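Local coordinates for cobalamin biosynthesis protein CobN (Mycobacterium tuberculosis, PDB 7C6O) that probably catalyses, as the large subunit of cobaltochelatase, the ATP-dependent insertion of cobalt into the corrin ring during cobalamin biosynthesis, at residues Val369-Ala375 / Asn502-Gln508; Ala1194-Leu1198 / Leu1214-Arg1218; Asp625-Leu629 / Leu657-Met663; Arg651-Trp655 / Arg672-Phe678. All blocks are in the same frame, centred on the assembly; numbering follows the deposited sequence.

Contact 1: residues Val369-Ala375 / Asn502-Gln508; sequences VALVFSA and NLVLMVQ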
loop_
_atom_site.group_PDB
_atom_site.type_symbol
_atom_site.label_atom_id
_atom_site.label_comp_id
_atom_site.label_asym_id
_atom_site.label_seq_id
_atom_site.Cartn_x
_atom_site.Cartn_y
_atom_site.Cartn_z
ATOM N N VAL A 369 6.271 5.395 -26.030
ATOM C CA VAL A 369 5.825 4.741 -24.806
ATOM C C VAL A 369 6.663 3.496 -24.565
ATOM O O VAL A 369 6.912 2.712 -25.489
ATOM C CB VAL A 369 4.328 4.372 -24.874
ATOM C CG1 VAL A 369 3.875 3.731 -23.567
ATOM C CG2 VAL A 369 3.488 5.601 -25.198
ATOM N N ALA A 370 7.088 3.311 -23.320
ATOM C CA ALA A 370 7.745 2.089 -22.883
ATOM C C ALA A 370 6.753 1.240 -22.096
ATOM O O ALA A 370 6.154 1.716 -21.126
ATOM C CB ALA A 370 8.975 2.403 -22.030
ATOM N N LEU A 371 6.576 -0.007 -22.524
ATOM C CA LEU A 371 5.714 -0.975 -21.855
ATOM C C LEU A 371 6.618 -1.983 -21.151
ATOM O O LEU A 371 7.309 -2.766 -21.810
ATOM C CB LEU A 371 4.788 -1.655 -22.863
ATOM C CG LEU A 371 3.614 -2.493 -22.359
ATOM C CD1 LEU A 371 2.650 -1.628 -21.570
ATOM C CD2 LEU A 371 2.894 -3.169 -23.521
ATOM N N VAL A 372 6.626 -1.959 -19.820
ATOM C CA VAL A 372 7.556 -2.749 -19.019
ATOM C C VAL A 372 6.791 -3.858 -18.307
ATOM O O VAL A 372 5.755 -3.605 -17.681
ATOM C CB VAL A 372 8.317 -1.869 -18.012
ATOM C CG1 VAL A 372 9.277 -2.714 -17.176
ATOM C CG2 VAL A 372 9.067 -0.766 -18.737
ATOM N N PHE A 373 7.312 -5.080 -18.393
ATOM C CA PHE A 373 6.716 -6.255 -17.772
ATOM C C PHE A 373 7.546 -6.694 -16.571
ATOM O O PHE A 373 8.779 -6.694 -16.627
ATOM C CB PHE A 373 6.624 -7.416 -18.769
ATOM C CG PHE A 373 5.697 -7.165 -19.923
ATOM C CD1 PHE A 373 6.047 -6.289 -20.938
ATOM C CD2 PHE A 373 4.484 -7.826 -20.005
ATOM C CE1 PHE A 373 5.196 -6.064 -22.005
ATOM C CE2 PHE A 373 3.630 -7.608 -21.070
ATOM C CZ PHE A 373 3.985 -6.727 -22.070
ATOM N N SER A 374 6.864 -7.082 -15.494
ATOM C CA SER A 374 7.543 -7.676 -14.351
ATOM C C SER A 374 8.132 -9.033 -14.728
ATOM O O SER A 374 7.698 -9.686 -15.681
ATOM C CB SER A 374 6.580 -7.845 -13.174
ATOM O OG SER A 374 5.965 -6.618 -12.824
ATOM N N ALA A 375 9.128 -9.463 -13.955
ATOM C CA ALA A 375 9.818 -10.720 -14.210
ATOM C C ALA A 375 10.070 -11.448 -12.898
ATOM O O ALA A 375 9.869 -10.903 -11.810
ATOM C CB ALA A 375 11.143 -10.496 -14.949
ATOM N N ASN A 502 6.861 3.481 -32.368
ATOM C CA ASN A 502 7.225 4.362 -31.267
ATOM C C ASN A 502 7.108 3.670 -29.917
ATOM O O ASN A 502 7.012 4.342 -28.885
ATOM C CB ASN A 502 6.372 5.630 -31.291
ATOM C CG ASN A 502 6.819 6.608 -32.357
ATOM O OD1 ASN A 502 7.970 6.581 -32.794
ATOM N ND2 ASN A 502 5.913 7.482 -32.779
ATOM N N LEU A 503 7.121 2.343 -29.904
ATOM C CA LEU A 503 6.941 1.562 -28.693
ATOM C C LEU A 503 8.183 0.732 -28.416
ATOM O O LEU A 503 8.875 0.291 -29.336
ATOM C CB LEU A 503 5.735 0.630 -28.811
ATOM C CG LEU A 503 4.376 1.089 -28.296
ATOM C CD1 LEU A 503 4.064 2.516 -28.689
ATOM C CD2 LEU A 503 3.350 0.167 -28.875
ATOM N N VAL A 504 8.455 0.511 -27.134
ATOM C CA VAL A 504 9.440 -0.473 -26.714
ATOM C C VAL A 504 8.806 -1.335 -25.633
ATOM O O VAL A 504 8.204 -0.815 -24.685
ATOM C CB VAL A 504 10.753 0.176 -26.222
ATOM C CG1 VAL A 504 10.505 1.139 -25.075
ATOM C CG2 VAL A 504 11.749 -0.898 -25.808
ATOM N N LEU A 505 8.892 -2.648 -25.805
ATOM C CA LEU A 505 8.457 -3.610 -24.803
ATOM C C LEU A 505 9.705 -4.200 -24.166
ATOM O O LEU A 505 10.581 -4.714 -24.870
ATOM C CB LEU A 505 7.580 -4.703 -25.420
ATOM C CG LEU A 505 6.088 -4.382 -25.580
ATOM C CD1 LEU A 505 5.851 -3.241 -26.566
ATOM C CD2 LEU A 505 5.307 -5.626 -25.996
ATOM N N MET A 506 9.795 -4.106 -22.842
ATOM C CA MET A 506 11.003 -4.488 -22.130
ATOM C C MET A 506 10.636 -5.291 -20.895
ATOM O O MET A 506 9.699 -4.945 -20.172
ATOM C CB MET A 506 11.823 -3.251 -21.726
ATOM C CG MET A 506 13.122 -3.567 -20.996
ATOM S SD MET A 506 14.020 -2.084 -20.486
ATOM C CE MET A 506 14.589 -1.479 -22.067
ATOM N N VAL A 507 11.371 -6.370 -20.664
ATOM C CA VAL A 507 11.283 -7.073 -19.395
ATOM C C VAL A 507 12.070 -6.281 -18.362
ATOM O O VAL A 507 13.207 -5.869 -18.616
ATOM C CB VAL A 507 11.814 -8.508 -19.524
ATOM C CG1 VAL A 507 11.722 -9.214 -18.188
ATOM C CG2 VAL A 507 11.040 -9.265 -20.591
ATOM N N GLN A 508 11.456 -6.042 -17.210
ATOM C CA GLN A 508 12.121 -5.300 -16.148
ATOM C C GLN A 508 13.452 -5.967 -15.814
ATOM O O GLN A 508 13.506 -7.199 -15.690
ATOM C CB GLN A 508 11.225 -5.239 -14.914
ATOM C CG GLN A 508 11.618 -4.183 -13.903
ATOM C CD GLN A 508 10.577 -4.018 -12.817
ATOM O OE1 GLN A 508 10.075 -5.001 -12.272
ATOM N NE2 GLN A 508 10.240 -2.770 -12.503
HETATM O O HOH W 1 10.256 -7.510 -12.152
#
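Val369-Phe373 and Leu503-Val507 run side by side as parallel strands of a mixed sheet, in which 369-373 is an inner strand, flanked also by parallel strand 551-555. Gln508, just past the second strand, points toward the first. Its extended side chain can be followed outward. CB packs 3.3 Å from Phe373 O and also touches Val372 CG1; at the tip, OE1 accepts from a water that in turn accepts from Ala375 N. OE1 also takes the backbone N-H of Asn560, and NE2 hydrogen-bonds Tyr536 OH, which fixes the amide's rotation. Six backbone hydrogen bonds link the segments; that from Leu371 N to Val504 O (2.8 Å) is nearly straight, 170° at the hydrogen. On the face packed against helix 391-405, Leu371 CD2 lies 4.0 Å from Leu505 CG, and Leu505 CD2 meets Phe373 CE1. On the other face, beside Val504, Ala370, Val372 and Met506 touch helix 530-539. Apolar residues suit these buried faces; the chemistry implies an apolar sheet interior with a polar end holding one water.

Contact 2: residues Ala1194-Leu1198 / Leu1214-Arg1218; sequences AERLL and LDGLR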
loop_
_atom_site.group_PDB
_atom_site.type_symbol
_atom_site.label_atom_id
_atom_site.label_comp_id
_atom_site.label_asym_id
_atom_site.label_seq_id
_atom_site.Cartn_x
_atom_site.Cartn_y
_atom_site.Cartn_z
ATOM N N ALA A 1194 8.371 -29.329 -13.619
ATOM C CA ALA A 1194 9.028 -30.629 -13.522
ATOM C C ALA A 1194 10.302 -30.534 -12.698
ATOM O O ALA A 1194 10.588 -31.411 -11.873
ATOM C CB ALA A 1194 9.328 -31.171 -14.919
ATOM N N GLU A 1195 11.074 -29.466 -12.897
ATOM C CA GLU A 1195 12.293 -29.278 -12.119
ATOM C C GLU A 1195 11.983 -29.133 -10.633
ATOM O O GLU A 1195 12.666 -29.725 -9.788
ATOM C CB GLU A 1195 13.049 -28.057 -12.633
ATOM C CG GLU A 1195 14.556 -28.174 -12.542
ATOM C CD GLU A 1195 15.261 -26.970 -13.131
ATOM O OE1 GLU A 1195 14.979 -25.838 -12.684
ATOM O OE2 GLU A 1195 16.085 -27.155 -14.050
ATOM N N ARG A 1196 10.952 -28.354 -10.293
ATOM C CA ARG A 1196 10.640 -28.129 -8.885
ATOM C C ARG A 1196 10.140 -29.402 -8.213
ATOM O O ARG A 1196 10.489 -29.678 -7.059
ATOM C CB ARG A 1196 9.612 -27.007 -8.739
ATOM C CG ARG A 1196 9.426 -26.542 -7.301
ATOM C CD ARG A 1196 10.637 -25.762 -6.817
ATOM N NE ARG A 1196 10.644 -24.403 -7.353
ATOM C CZ ARG A 1196 11.644 -23.542 -7.198
ATOM N NH1 ARG A 1196 12.734 -23.898 -6.529
ATOM N NH2 ARG A 1196 11.555 -22.326 -7.714
ATOM N N LEU A 1197 9.321 -30.190 -8.912
ATOM C CA LEU A 1197 8.835 -31.437 -8.329
ATOM C C LEU A 1197 9.973 -32.432 -8.143
ATOM O O LEU A 1197 10.028 -33.144 -7.132
ATOM C CB LEU A 1197 7.724 -32.024 -9.200
ATOM C CG LEU A 1197 6.450 -31.173 -9.265
ATOM C CD1 LEU A 1197 5.604 -31.530 -10.477
ATOM C CD2 LEU A 1197 5.640 -31.327 -7.981
ATOM N N LEU A 1198 10.907 -32.482 -9.097
ATOM C CA LEU A 1198 12.100 -33.296 -8.909
ATOM C C LEU A 1198 12.966 -32.770 -7.772
ATOM O O LEU A 1198 13.621 -33.560 -7.083
ATOM C CB LEU A 1198 12.897 -33.366 -10.212
ATOM C CG LEU A 1198 12.296 -34.279 -11.277
ATOM C CD1 LEU A 1198 12.894 -33.980 -12.639
ATOM C CD2 LEU A 1198 12.520 -35.738 -10.905
ATOM N N LEU A 1214 9.038 -40.344 -11.238
ATOM C CA LEU A 1214 10.228 -39.515 -11.411
ATOM C C LEU A 1214 10.781 -39.632 -12.828
ATOM O O LEU A 1214 11.221 -38.635 -13.415
ATOM C CB LEU A 1214 11.293 -39.893 -10.381
ATOM C CG LEU A 1214 10.953 -39.646 -8.909
ATOM C CD1 LEU A 1214 12.172 -39.891 -8.032
ATOM C CD2 LEU A 1214 10.415 -38.240 -8.699
ATOM N N ASP A 1215 10.760 -40.841 -13.398
ATOM C CA ASP A 1215 11.201 -41.011 -14.781
ATOM C C ASP A 1215 10.346 -40.189 -15.736
ATOM O O ASP A 1215 10.862 -39.590 -16.686
ATOM C CB ASP A 1215 11.167 -42.491 -15.173
ATOM C CG ASP A 1215 12.225 -43.315 -14.461
ATOM O OD1 ASP A 1215 13.233 -42.733 -14.011
ATOM O OD2 ASP A 1215 12.050 -44.548 -14.360
ATOM N N GLY A 1216 9.033 -40.152 -15.500
ATOM C CA GLY A 1216 8.172 -39.312 -16.315
ATOM C C GLY A 1216 8.515 -37.839 -16.192
ATOM O O GLY A 1216 8.509 -37.106 -17.182
ATOM N N LEU A 1217 8.832 -37.389 -14.975
ATOM C CA LEU A 1217 9.218 -35.994 -14.781
ATOM C C LEU A 1217 10.523 -35.675 -15.503
ATOM O O LEU A 1217 10.647 -34.618 -16.136
ATOM C CB LEU A 1217 9.336 -35.686 -13.290
ATOM C CG LEU A 1217 8.002 -35.518 -12.560
ATOM C CD1 LEU A 1217 8.196 -35.469 -11.053
ATOM C CD2 LEU A 1217 7.299 -34.260 -13.049
ATOM N N ARG A 1218 11.508 -36.572 -15.419
ATOM C CA ARG A 1218 12.770 -36.346 -16.117
ATOM C C ARG A 1218 12.570 -36.335 -17.629
ATOM O O ARG A 1218 13.234 -35.576 -18.345
ATOM C CB ARG A 1218 13.791 -37.411 -15.716
ATOM C CG ARG A 1218 14.118 -37.427 -14.234
ATOM C CD ARG A 1218 15.203 -38.446 -13.912
ATOM N NE ARG A 1218 15.378 -38.617 -12.471
ATOM C CZ ARG A 1218 14.946 -39.669 -11.782
ATOM N NH1 ARG A 1218 14.321 -40.661 -12.403
ATOM N NH2 ARG A 1218 15.149 -39.736 -10.473
#
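Leu1217 pushes its isobutyl group against helix 1187-1203, and the tight part of the contact forms around it. Its CD1 lies 3.9 Å from Leu1197 CB, and CD2 rests 4.1 Å from Ala1194 CB. Alanine suits this place because its single methyl lets the backbones come close: the CA atoms of Ala1194 and Leu1217 are 5.5 Å apart. Leu1198 belongs to the same tight group. It slides past Leu1217 in the opposite direction, with CG 3.8 Å from Leu1217 CB, and its CD2 touches Leu1214 CD2. The two leucine side chains Leu1197 and Leu1217 cross at about a right angle, and both also touch Thr1169 and Val1173 of helix 1162-1174, which closes this buried side. The segments belong to the last two helices of the chain, an antiparallel helical hairpin whose short axes pass 9.7 Å apart at 146°. Toward the solvent the packing thins at Arg1218, which leaves its helix pointing away from the other. Its chi1 of -60° and extended chain lay CG past Leu1198, 4.0 Å from CD1 of that leucine, and carry the guanidinium along its own helix. There Arg1218 NH1 forms a salt bridge of 2.8 Å with Asp1215 OD1 on the exposed surface.

Contact 3: residues Asp625-Leu629 / Leu657-Met663; sequences DIARL and LIRAAKM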
loop_
_atom_site.group_PDB
_atom_site.type_symbol
_atom_site.label_atom_id
_atom_site.label_comp_id
_atom_site.label_asym_id
_atom_site.label_seq_id
_atom_site.Cartn_x
_atom_site.Cartn_y
_atom_site.Cartn_z
ATOM N N ASP A 625 -14.250 -37.581 -6.020
ATOM C CA ASP A 625 -14.622 -38.277 -4.794
ATOM C C ASP A 625 -15.208 -37.343 -3.746
ATOM O O ASP A 625 -15.885 -37.813 -2.825
ATOM C CB ASP A 625 -13.413 -39.018 -4.224
ATOM C CG ASP A 625 -13.129 -40.313 -4.961
ATOM O OD1 ASP A 625 -14.079 -40.892 -5.535
ATOM O OD2 ASP A 625 -11.960 -40.752 -4.965
ATOM N N ILE A 626 -14.954 -36.038 -3.852
ATOM C CA ILE A 626 -15.642 -35.082 -2.992
ATOM C C ILE A 626 -17.131 -35.074 -3.305
ATOM O O ILE A 626 -17.974 -35.066 -2.400
ATOM C CB ILE A 626 -15.019 -33.682 -3.147
ATOM C CG1 ILE A 626 -13.598 -33.664 -2.586
ATOM C CG2 ILE A 626 -15.867 -32.639 -2.452
ATOM C CD1 ILE A 626 -12.863 -32.372 -2.860
ATOM N N ALA A 627 -17.480 -35.093 -4.595
ATOM C CA ALA A 627 -18.885 -35.167 -4.978
ATOM C C ALA A 627 -19.495 -36.507 -4.583
ATOM O O ALA A 627 -20.658 -36.568 -4.169
ATOM C CB ALA A 627 -19.033 -34.923 -6.480
ATOM N N ARG A 628 -18.725 -37.593 -4.704
ATOM C CA ARG A 628 -19.219 -38.901 -4.280
ATOM C C ARG A 628 -19.487 -38.923 -2.780
ATOM O O ARG A 628 -20.474 -39.515 -2.326
ATOM C CB ARG A 628 -18.217 -39.992 -4.662
ATOM C CG ARG A 628 -18.797 -41.409 -4.627
ATOM C CD ARG A 628 -17.700 -42.468 -4.675
ATOM N NE ARG A 628 -16.654 -42.141 -5.641
ATOM C CZ ARG A 628 -16.729 -42.406 -6.942
ATOM N NH1 ARG A 628 -17.801 -43.007 -7.440
ATOM N NH2 ARG A 628 -15.728 -42.071 -7.745
ATOM N N LEU A 629 -18.617 -38.283 -1.993
ATOM C CA LEU A 629 -18.829 -38.217 -0.549
ATOM C C LEU A 629 -20.111 -37.469 -0.216
ATOM O O LEU A 629 -20.864 -37.874 0.677
ATOM C CB LEU A 629 -17.629 -37.553 0.126
ATOM C CG LEU A 629 -17.742 -37.311 1.632
ATOM C CD1 LEU A 629 -17.921 -38.624 2.376
ATOM C CD2 LEU A 629 -16.516 -36.567 2.134
ATOM N N LEU A 657 -14.414 -44.633 1.492
ATOM C CA LEU A 657 -14.169 -43.526 0.571
ATOM C C LEU A 657 -13.189 -42.520 1.164
ATOM O O LEU A 657 -12.248 -42.086 0.491
ATOM C CB LEU A 657 -15.487 -42.842 0.207
ATOM C CG LEU A 657 -15.365 -41.585 -0.660
ATOM C CD1 LEU A 657 -14.582 -41.869 -1.940
ATOM C CD2 LEU A 657 -16.742 -41.038 -0.987
ATOM N N ILE A 658 -13.397 -42.141 2.428
ATOM C CA ILE A 658 -12.518 -41.172 3.083
ATOM C C ILE A 658 -11.077 -41.670 3.082
ATOM O O ILE A 658 -10.144 -40.925 2.756
ATOM C CB ILE A 658 -13.016 -40.879 4.512
ATOM C CG1 ILE A 658 -14.272 -40.004 4.470
ATOM C CG2 ILE A 658 -11.925 -40.215 5.347
ATOM C CD1 ILE A 658 -14.909 -39.763 5.833
ATOM N N ARG A 659 -10.875 -42.943 3.430
ATOM C CA ARG A 659 -9.525 -43.498 3.451
ATOM C C ARG A 659 -8.948 -43.607 2.045
ATOM O O ARG A 659 -7.787 -43.251 1.816
ATOM C CB ARG A 659 -9.531 -44.868 4.134
ATOM C CG ARG A 659 -9.746 -44.816 5.640
ATOM C CD ARG A 659 -8.464 -44.440 6.369
ATOM N NE ARG A 659 -7.519 -45.555 6.403
ATOM C CZ ARG A 659 -6.249 -45.450 6.780
ATOM N NH1 ARG A 659 -5.761 -44.274 7.156
ATOM N NH2 ARG A 659 -5.464 -46.520 6.781
ATOM N N ALA A 660 -9.749 -44.083 1.089
ATOM C CA ALA A 660 -9.244 -44.294 -0.265
ATOM C C ALA A 660 -8.855 -42.979 -0.932
ATOM O O ALA A 660 -7.883 -42.928 -1.696
ATOM C CB ALA A 660 -10.289 -45.036 -1.102
ATOM N N ALA A 661 -9.593 -41.907 -0.655
ATOM C CA ALA A 661 -9.333 -40.605 -1.256
ATOM C C ALA A 661 -8.371 -39.748 -0.441
ATOM O O ALA A 661 -8.130 -38.594 -0.816
ATOM C CB ALA A 661 -10.648 -39.844 -1.454
ATOM N N LYS A 662 -7.821 -40.280 0.653
ATOM C CA LYS A 662 -6.893 -39.574 1.540
ATOM C C LYS A 662 -7.546 -38.388 2.244
ATOM O O LYS A 662 -6.849 -37.470 2.691
ATOM C CB LYS A 662 -5.636 -39.102 0.794
ATOM C CG LYS A 662 -4.961 -40.178 -0.040
ATOM C CD LYS A 662 -4.577 -41.377 0.801
ATOM C CE LYS A 662 -3.475 -41.038 1.786
ATOM N NZ LYS A 662 -3.154 -42.210 2.645
ATOM N N MET A 663 -8.874 -38.381 2.360
ATOM C CA MET A 663 -9.542 -37.280 3.044
ATOM C C MET A 663 -9.330 -37.309 4.549
ATOM O O MET A 663 -9.602 -36.302 5.212
ATOM C CB MET A 663 -11.036 -37.293 2.735
ATOM C CG MET A 663 -11.353 -37.022 1.279
ATOM S SD MET A 663 -13.081 -37.370 0.937
ATOM C CE MET A 663 -13.147 -37.011 -0.818
#
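At its C-terminal end a Schellman motif ends helix 647-660, and the residues on both sides of it pack against the first turn of helix 624-642. Lys662 has the positive phi of the motif, and the turn is closed by Met663 N bonding to Ile658 O and Lys662 N to Arg659 O. Beyond it Met663 sends an extended side chain across to the other helix: its CE lies 3.5 Å from Asp625 O and 3.8 Å from Ile626 CG1, while SD meets Leu629 CD2 at 3.7 Å. A long, flexible thioether suits a place where the tip must fit over a helix backbone. Leu657, one turn before the helix end, fills the other side. Its CG is anti to the backbone N (chi1 175°), which carries CD2 to 3.5 Å from Leu629 N and CD1 to 3.7 Å from Asp625 CG. That carboxylate is held from within its own helix: Arg628 NE and NH2 both bond to Asp625 OD1, at 2.9 and 3.0 Å, with the oxygen in the guanidinium plane. The pair forms a polar border beside the leucine. Ile626 and Leu629 reach on to helix 675-694, which covers the inner face of the antiparallel helical hairpin made by helices 624-642 and 647-660.

Contact 4: residues Arg651-Trp655 / Arg672-Phe678; sequences RQQIW and RPEEDSF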
loop_
_atom_site.group_PDB
_atom_site.type_symbol
_atom_site.label_atom_id
_atom_site.label_comp_id
_atom_site.label_asym_id
_atom_site.label_seq_id
_atom_site.Cartn_x
_atom_site.Cartn_y
_atom_site.Cartn_z
ATOM N N ARG A 651 -21.898 -46.253 6.998
ATOM C CA ARG A 651 -20.701 -45.731 7.652
ATOM C C ARG A 651 -19.441 -46.366 7.075
ATOM O O ARG A 651 -18.431 -45.682 6.870
ATOM C CB ARG A 651 -20.763 -45.970 9.162
ATOM C CG ARG A 651 -21.783 -45.135 9.929
ATOM C CD ARG A 651 -21.633 -45.383 11.429
ATOM N NE ARG A 651 -22.664 -44.731 12.234
ATOM C CZ ARG A 651 -23.534 -45.379 13.005
ATOM N NH1 ARG A 651 -23.499 -46.701 13.084
ATOM N NH2 ARG A 651 -24.437 -44.701 13.703
ATOM N N GLN A 652 -19.481 -47.676 6.810
ATOM C CA GLN A 652 -18.325 -48.348 6.226
ATOM C C GLN A 652 -18.033 -47.826 4.825
ATOM O O GLN A 652 -16.867 -47.635 4.459
ATOM C CB GLN A 652 -18.547 -49.861 6.192
ATOM C CG GLN A 652 -18.511 -50.536 7.554
ATOM C CD GLN A 652 -18.690 -52.041 7.468
ATOM O OE1 GLN A 652 -18.788 -52.607 6.379
ATOM N NE2 GLN A 652 -18.734 -52.698 8.622
ATOM N N GLN A 653 -19.080 -47.603 4.022
ATOM C CA GLN A 653 -18.885 -47.025 2.694
ATOM C C GLN A 653 -18.219 -45.659 2.780
ATOM O O GLN A 653 -17.317 -45.347 1.991
ATOM C CB GLN A 653 -20.220 -46.899 1.963
ATOM C CG GLN A 653 -20.844 -48.203 1.517
ATOM C CD GLN A 653 -22.102 -47.972 0.701
ATOM O OE1 GLN A 653 -22.069 -47.315 -0.340
ATOM N NE2 GLN A 653 -23.225 -48.496 1.181
ATOM N N ILE A 654 -18.662 -44.829 3.724
ATOM C CA ILE A 654 -18.103 -43.488 3.865
ATOM C C ILE A 654 -16.655 -43.559 4.329
ATOM O O ILE A 654 -15.789 -42.836 3.819
ATOM C CB ILE A 654 -18.972 -42.649 4.821
ATOM C CG1 ILE A 654 -20.328 -42.347 4.175
ATOM C CG2 ILE A 654 -18.258 -41.362 5.222
ATOM C CD1 ILE A 654 -21.310 -41.646 5.101
ATOM N N TRP A 655 -16.363 -44.438 5.293
ATOM C CA TRP A 655 -14.993 -44.552 5.785
ATOM C C TRP A 655 -14.066 -45.098 4.708
ATOM O O TRP A 655 -12.923 -44.643 4.575
ATOM C CB TRP A 655 -14.943 -45.433 7.032
ATOM C CG TRP A 655 -13.596 -45.416 7.674
ATOM C CD1 TRP A 655 -12.733 -46.464 7.805
ATOM C CD2 TRP A 655 -12.937 -44.280 8.242
ATOM N NE1 TRP A 655 -11.583 -46.053 8.433
ATOM C CE2 TRP A 655 -11.683 -44.715 8.711
ATOM C CE3 TRP A 655 -13.290 -42.937 8.408
ATOM C CZ2 TRP A 655 -10.781 -43.857 9.330
ATOM C CZ3 TRP A 655 -12.392 -42.086 9.025
ATOM C CH2 TRP A 655 -11.154 -42.550 9.480
ATOM N N ARG A 672 -9.965 -44.493 12.795
ATOM C CA ARG A 672 -11.409 -44.539 12.607
ATOM C C ARG A 672 -12.110 -44.233 13.925
ATOM O O ARG A 672 -11.749 -44.805 14.960
ATOM C CB ARG A 672 -11.844 -45.904 12.091
ATOM C CG ARG A 672 -13.306 -45.973 11.673
ATOM C CD ARG A 672 -13.720 -47.403 11.397
ATOM N NE ARG A 672 -14.996 -47.491 10.694
ATOM C CZ ARG A 672 -16.185 -47.496 11.289
ATOM N NH1 ARG A 672 -17.289 -47.586 10.562
ATOM N NH2 ARG A 672 -16.272 -47.409 12.611
ATOM N N PRO A 673 -13.102 -43.346 13.935
ATOM C CA PRO A 673 -13.847 -43.096 15.172
ATOM C C PRO A 673 -14.593 -44.344 15.615
ATOM O O PRO A 673 -14.911 -45.222 14.808
ATOM C CB PRO A 673 -14.818 -41.972 14.787
ATOM C CG PRO A 673 -14.234 -41.360 13.547
ATOM C CD PRO A 673 -13.552 -42.482 12.831
ATOM N N GLU A 674 -14.853 -44.426 16.918
ATOM C CA GLU A 674 -15.734 -45.468 17.422
ATOM C C GLU A 674 -17.109 -45.335 16.781
ATOM O O GLU A 674 -17.515 -44.259 16.334
ATOM C CB GLU A 674 -15.865 -45.392 18.942
ATOM C CG GLU A 674 -14.769 -46.094 19.720
ATOM C CD GLU A 674 -15.018 -46.045 21.216
ATOM O OE1 GLU A 674 -15.550 -47.032 21.770
ATOM O OE2 GLU A 674 -14.697 -45.009 21.833
ATOM N N GLU A 675 -17.836 -46.452 16.755
ATOM C CA GLU A 675 -19.110 -46.487 16.045
ATOM C C GLU A 675 -20.092 -45.465 16.607
ATOM O O GLU A 675 -20.831 -44.825 15.849
ATOM C CB GLU A 675 -19.695 -47.897 16.104
ATOM C CG GLU A 675 -20.753 -48.183 15.049
ATOM C CD GLU A 675 -20.190 -48.250 13.633
ATOM O OE1 GLU A 675 -20.998 -48.324 12.686
ATOM O OE2 GLU A 675 -18.950 -48.236 13.464
ATOM N N ASP A 676 -20.102 -45.278 17.925
ATOM C CA ASP A 676 -21.014 -44.327 18.550
ATOM C C ASP A 676 -20.467 -42.903 18.565
ATOM O O ASP A 676 -21.125 -42.005 19.102
ATOM C CB ASP A 676 -21.367 -44.787 19.973
ATOM C CG ASP A 676 -20.191 -44.720 20.932
ATOM O OD1 ASP A 676 -20.435 -44.529 22.142
ATOM O OD2 ASP A 676 -19.032 -44.849 20.485
ATOM N N SER A 677 -19.289 -42.674 17.987
ATOM C CA SER A 677 -18.787 -41.334 17.725
ATOM C C SER A 677 -18.691 -41.031 16.236
ATOM O O SER A 677 -18.286 -39.924 15.866
ATOM C CB SER A 677 -17.414 -41.141 18.380
ATOM O OG SER A 677 -17.522 -41.091 19.792
ATOM N N PHE A 678 -19.068 -41.983 15.376
ATOM C CA PHE A 678 -18.866 -41.824 13.939
ATOM C C PHE A 678 -19.772 -40.742 13.359
ATOM O O PHE A 678 -19.329 -39.934 12.535
ATOM C CB PHE A 678 -19.108 -43.161 13.238
ATOM C CG PHE A 678 -18.544 -43.232 11.848
ATOM C CD1 PHE A 678 -17.288 -43.772 11.624
ATOM C CD2 PHE A 678 -19.274 -42.771 10.764
ATOM C CE1 PHE A 678 -16.764 -43.845 10.346
ATOM C CE2 PHE A 678 -18.760 -42.842 9.483
ATOM C CZ PHE A 678 -17.501 -43.380 9.273
#
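Trp655 and Arg672 meet through aliphatic-to-aromatic contact. The arginine's methylene chain runs over one face of the indole, with Arg672 CG 3.6 Å from the centroid of the five-membered ring in a CH-pi contact, 12° off the ring normal. Pro673 CD covers the same ring system farther along, 4.0 Å from Trp655 CZ3. A second CH-pi contact joins Arg651 to Phe678: CB sits over the ring face, 4.1 Å from its centroid, and CG approaches Phe678 CD2 at 3.5 Å. Trp655 CB lies at the edge of the same phenyl ring, so the ring meets two residues one turn apart, one over its face and one at its edge. Phe678 CE1 in turn sits over the centre of the Arg672 guanidinium, 3.7 Å above its plane. These contacts join helix 647-660 to the start of helix 675-694 within a bundle that helix 624-642 completes, touching Ile654. The ionic contacts centre on Glu675. Its side chain is bent at chi2 (69°), which brings the carboxylate back to two arginines. Arg651 NH1 donates to Glu675 OE1 at 3.0 Å, reaching the anti side from out of the carboxylate plane, while Arg672 NH2 donates to OE2 of the same glutamate at 2.9 Å. Glutamate is long enough to serve both and probably offsets their like charges, Arg651 NE and Arg672 NH1 being 6.3 Å apart. Arg651 NE also pairs with Asp679.

Along the chain contact 1 comes first; contacts 3 and 4 follow with alternating segments, and contact 2 closes the chain near its C-terminus. Contacts 3 and 4 share helix 647-660, their centres 14 Å apart, and touch where Leu629 CD1 meets Ile654 CG2 at 4.0 Å. Together they hold helices 624-642, 647-660 and 675-694 in one outlying helical bundle. Contact 2 shares no element with them; its centre lies about 27 Å from that of contact 3, on the same side of the molecule. Contact 1 belongs to a mixed sheet nearer the middle, its centre about 60 Å from that of contact 4. Of these four contacts, then, one lies in a buried sheet and three join helices farther from the chain's centre.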